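Local coordinates for protein acyl-coenzyme A oxidase acox-1.2 (Caenorhabditis elegans, PDB 5K3J) that catalyses the FAD-dependent, oxygen-consuming desaturation of ascaroside pheromone side chains carried on coenzyme A, the first step of their peroxisomal beta-oxidation, at residues Q338-R341 against L342-L346. Numbering follows the deposited sequence.
With FAD (flavin-adenine dinucleotide), chain G.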
loop_
_atom_site.group_PDB
_atom_site.type_symbol
_atom_site.label_atom_id
_atom_site.label_comp_id
_atom_site.label_asym_id
_atom_site.label_seq_id
_atom_site.Cartn_x
_atom_site.Cartn_y
_atom_site.Cartn_z
ATOM N N GLN A 338 2.795 -1.505 -19.214
ATOM C CA GLN A 338 3.951 -1.723 -18.352
ATOM C C GLN A 338 4.914 -0.544 -18.371
ATOM O O GLN A 338 5.473 -0.179 -17.337
ATOM C CB GLN A 338 4.684 -2.998 -18.760
ATOM C CG GLN A 338 4.409 -4.186 -17.857
ATOM C CD GLN A 338 5.548 -4.459 -16.886
ATOM O OE1 GLN A 338 6.697 -4.087 -17.132
ATOM N NE2 GLN A 338 5.230 -5.109 -15.773
ATOM N N GLN A 339 5.116 0.038 -19.550
ATOM C CA GLN A 339 5.897 1.265 -19.679
ATOM C C GLN A 339 5.147 2.429 -19.040
ATOM O O GLN A 339 5.748 3.376 -18.540
ATOM C CB GLN A 339 6.192 1.572 -21.149
ATOM C CG GLN A 339 7.064 0.535 -21.837
ATOM C CD GLN A 339 7.362 0.881 -23.285
ATOM O OE1 GLN A 339 7.130 2.006 -23.723
ATOM N NE2 GLN A 339 7.874 -0.090 -24.035
ATOM N N HIS A 340 3.822 2.337 -19.049
ATOM C CA HIS A 340 2.962 3.381 -18.510
ATOM C C HIS A 340 2.872 3.328 -16.986
ATOM O O HIS A 340 2.700 4.357 -16.327
ATOM C CB HIS A 340 1.568 3.262 -19.118
ATOM C CG HIS A 340 0.570 4.201 -18.527
ATOM N ND1 HIS A 340 0.782 5.560 -18.452
ATOM C CD2 HIS A 340 -0.649 3.978 -17.983
ATOM C CE1 HIS A 340 -0.264 6.135 -17.887
ATOM N NE2 HIS A 340 -1.147 5.197 -17.595
ATOM N N ARG A 341 2.975 2.125 -16.429
ATOM C CA ARG A 341 2.849 1.947 -14.987
ATOM C C ARG A 341 4.216 2.006 -14.311
ATOM O O ARG A 341 4.323 1.867 -13.093
ATOM C CB ARG A 341 2.148 0.622 -14.667
ATOM C CG ARG A 341 3.047 -0.607 -14.678
ATOM C CD ARG A 341 2.221 -1.885 -14.639
ATOM N NE ARG A 341 1.072 -1.753 -13.750
ATOM C CZ ARG A 341 0.243 -2.741 -13.436
ATOM N NH1 ARG A 341 0.429 -3.957 -13.934
ATOM N NH2 ARG A 341 -0.776 -2.508 -12.617
ATOM N N LEU A 342 5.256 2.235 -15.107
ATOM C CA LEU A 342 6.627 2.234 -14.605
ATOM C C LEU A 342 7.354 3.556 -14.825
ATOM O O LEU A 342 7.843 4.161 -13.875
ATOM C CB LEU A 342 7.424 1.103 -15.260
ATOM C CG LEU A 342 7.805 -0.091 -14.383
ATOM C CD1 LEU A 342 6.651 -0.470 -13.481
ATOM C CD2 LEU A 342 8.232 -1.280 -15.239
ATOM N N PHE A 343 7.421 3.994 -16.078
ATOM C CA PHE A 343 8.243 5.146 -16.462
ATOM C C PHE A 343 7.844 6.505 -15.852
ATOM O O PHE A 343 8.726 7.309 -15.549
ATOM C CB PHE A 343 8.273 5.278 -17.990
ATOM C CG PHE A 343 8.954 4.138 -18.688
ATOM C CD1 PHE A 343 9.741 3.242 -17.983
ATOM C CD2 PHE A 343 8.815 3.971 -20.055
ATOM C CE1 PHE A 343 10.365 2.197 -18.629
ATOM C CE2 PHE A 343 9.441 2.930 -20.704
ATOM C CZ PHE A 343 10.215 2.041 -19.991
ATOM N N PRO A 344 6.534 6.785 -15.698
ATOM C CA PRO A 344 6.200 8.050 -15.027
ATOM C C PRO A 344 6.733 8.125 -13.599
ATOM O O PRO A 344 7.167 9.192 -13.159
ATOM C CB PRO A 344 4.671 8.056 -15.028
ATOM C CG PRO A 344 4.302 7.243 -16.218
ATOM C CD PRO A 344 5.341 6.163 -16.304
ATOM N N SER A 345 6.699 7.003 -12.886
ATOM C CA SER A 345 7.279 6.945 -11.550
ATOM C C SER A 345 8.776 7.196 -11.636
ATOM O O SER A 345 9.360 7.860 -10.780
ATOM C CB SER A 345 7.002 5.592 -10.894
ATOM O OG SER A 345 5.610 5.321 -10.848
ATOM N N LEU A 346 9.386 6.654 -12.686
ATOM C CA LEU A 346 10.804 6.862 -12.951
ATOM C C LEU A 346 11.089 8.335 -13.220
ATOM O O LEU A 346 12.148 8.848 -12.869
ATOM C CB LEU A 346 11.263 6.007 -14.134
ATOM C CG LEU A 346 12.751 6.085 -14.467
ATOM C CD1 LEU A 346 13.579 5.661 -13.264
ATOM C CD2 LEU A 346 13.083 5.235 -15.686
HETATM P PA FAD G . 2.682 -11.590 -15.464
HETATM O O1A FAD G . 1.770 -12.322 -16.450
HETATM O O2A FAD G . 4.096 -12.063 -15.630
HETATM O O5B FAD G . 2.611 -10.000 -15.743
HETATM C C5B FAD G . 3.552 -9.145 -15.073
HETATM C C4B FAD G . 3.521 -7.751 -15.766
HETATM O O4B FAD G . 3.541 -7.906 -17.060
HETATM C C3B FAD G . 2.205 -7.032 -15.446
HETATM O O3B FAD G . 2.426 -5.722 -15.287
HETATM C C2B FAD G . 1.320 -7.273 -16.703
HETATM O O2B FAD G . 0.385 -6.118 -16.902
HETATM C C1B FAD G . 2.168 -7.324 -17.664
HETATM N N9A FAD G . 1.700 -8.184 -18.707
HETATM C C8A FAD G . 1.915 -9.508 -18.816
HETATM N N7A FAD G . 1.303 -9.935 -19.950
HETATM C C5A FAD G . 0.708 -8.859 -20.541
HETATM C C6A FAD G . -0.040 -8.735 -21.706
HETATM N N6A FAD G . -0.476 -9.635 -22.719
HETATM N N1A FAD G . -0.518 -7.544 -22.067
HETATM C C2A FAD G . -0.272 -6.447 -21.296
HETATM N N3A FAD G . 0.460 -6.566 -20.156
HETATM C C4A FAD G . 0.949 -7.781 -19.784
HETATM N N1 FAD G . -1.671 -19.501 -9.107
HETATM C C2 FAD G . -2.260 -20.837 -9.062
HETATM O O2 FAD G . -2.243 -21.539 -10.050
HETATM N N3 FAD G . -2.871 -21.330 -7.825
HETATM C C4 FAD G . -2.893 -20.514 -6.673
HETATM O O4 FAD G . -3.414 -20.935 -5.620
HETATM C C4X FAD G . -2.294 -19.152 -6.715
HETATM N N5 FAD G . -2.313 -18.313 -5.540
HETATM C C5X FAD G . -1.723 -16.978 -5.586
HETATM C C6 FAD G . -1.743 -16.164 -4.440
HETATM C C7 FAD G . -1.176 -14.876 -4.482
HETATM C C7M FAD G . -1.316 -14.181 -3.123
HETATM C C8 FAD G . -0.592 -14.403 -5.661
HETATM C C8M FAD G . 0.045 -13.031 -5.805
HETATM C C9 FAD G . -0.568 -15.214 -6.814
HETATM C C9A FAD G . -1.133 -16.501 -6.779
HETATM N N10 FAD G . -1.114 -17.354 -7.983
HETATM C C10 FAD G . -1.690 -18.668 -7.938
HETATM C "C1'" FAD G . -0.493 -16.873 -9.236
HETATM C "C2'" FAD G . -1.387 -15.848 -9.929
HETATM O "O2'" FAD G . -2.569 -16.455 -10.319
HETATM C "C3'" FAD G . -0.660 -15.340 -11.142
HETATM O "O3'" FAD G . 0.575 -14.797 -10.746
HETATM C "C4'" FAD G . -1.475 -14.278 -11.830
HETATM O "O4'" FAD G . -2.671 -14.846 -12.312
HETATM C "C5'" FAD G . -0.673 -13.718 -12.984
HETATM O "O5'" FAD G . 0.597 -13.306 -12.497
HETATM P P FAD G . 1.873 -13.354 -13.460
HETATM O O1P FAD G . 3.073 -13.896 -12.678
HETATM O O2P FAD G . 1.603 -14.236 -14.635
HETATM O O3P FAD G . 2.188 -11.898 -13.977
#
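F343 and Q339 meet through both backbone and side chain at the junction between two consecutive helices. F343 N donates to Q339 O over 3.0 Å from above the carbonyl plane; this is an i to i+4 bond, and it continues the helical pairing across the junction. L342 takes the N-cap position, just ahead of helix 343-363. N-H groups in a first helical turn need no intrahelical acceptor, so P344 costs no bond there; its CD packs 3.2 Å from H340 O.

Side-chain packing follows the same i to i+4 spacing. With CG beside its own backbone N (chi1 -65°), the F343 ring runs alongside the Q339 side chain, CE2 lying 3.5 Å from Q339 CB, while Q339 CA sits over the rim of one face. A glutamine suits this place: its methylenes lie along the ring while its NE2 hydrogen-bonds L333 O. Were F343 replaced by an alanine, the Q339 methylenes would probably lose their aromatic cover and a gap would open toward L594. The L342 methyl CD2 lies alongside the Q338 amide, 3.7 Å from OE1, an oxygen hydrogen-bonded to S315 OG.

The polar ends bind FAD and ATP. Q338 NE2 points almost straight at FAD O3B (2.9 Å, 173°), and R341 NH1 reaches the same ribose oxygen at 3.0 Å, near the guanidinium plane. Q402 OE1 accepts from R341 NE, steadying the group, while H340 NE2 is hydrogen-bonded to an ATP phosphate oxygen.

Within the C-alpha1 domain, helix 336-340 thus passes into helix 343-363, with F343 against helix 581-597, L342 against helix 287-315, and H340 packing on V521 of the second subunit.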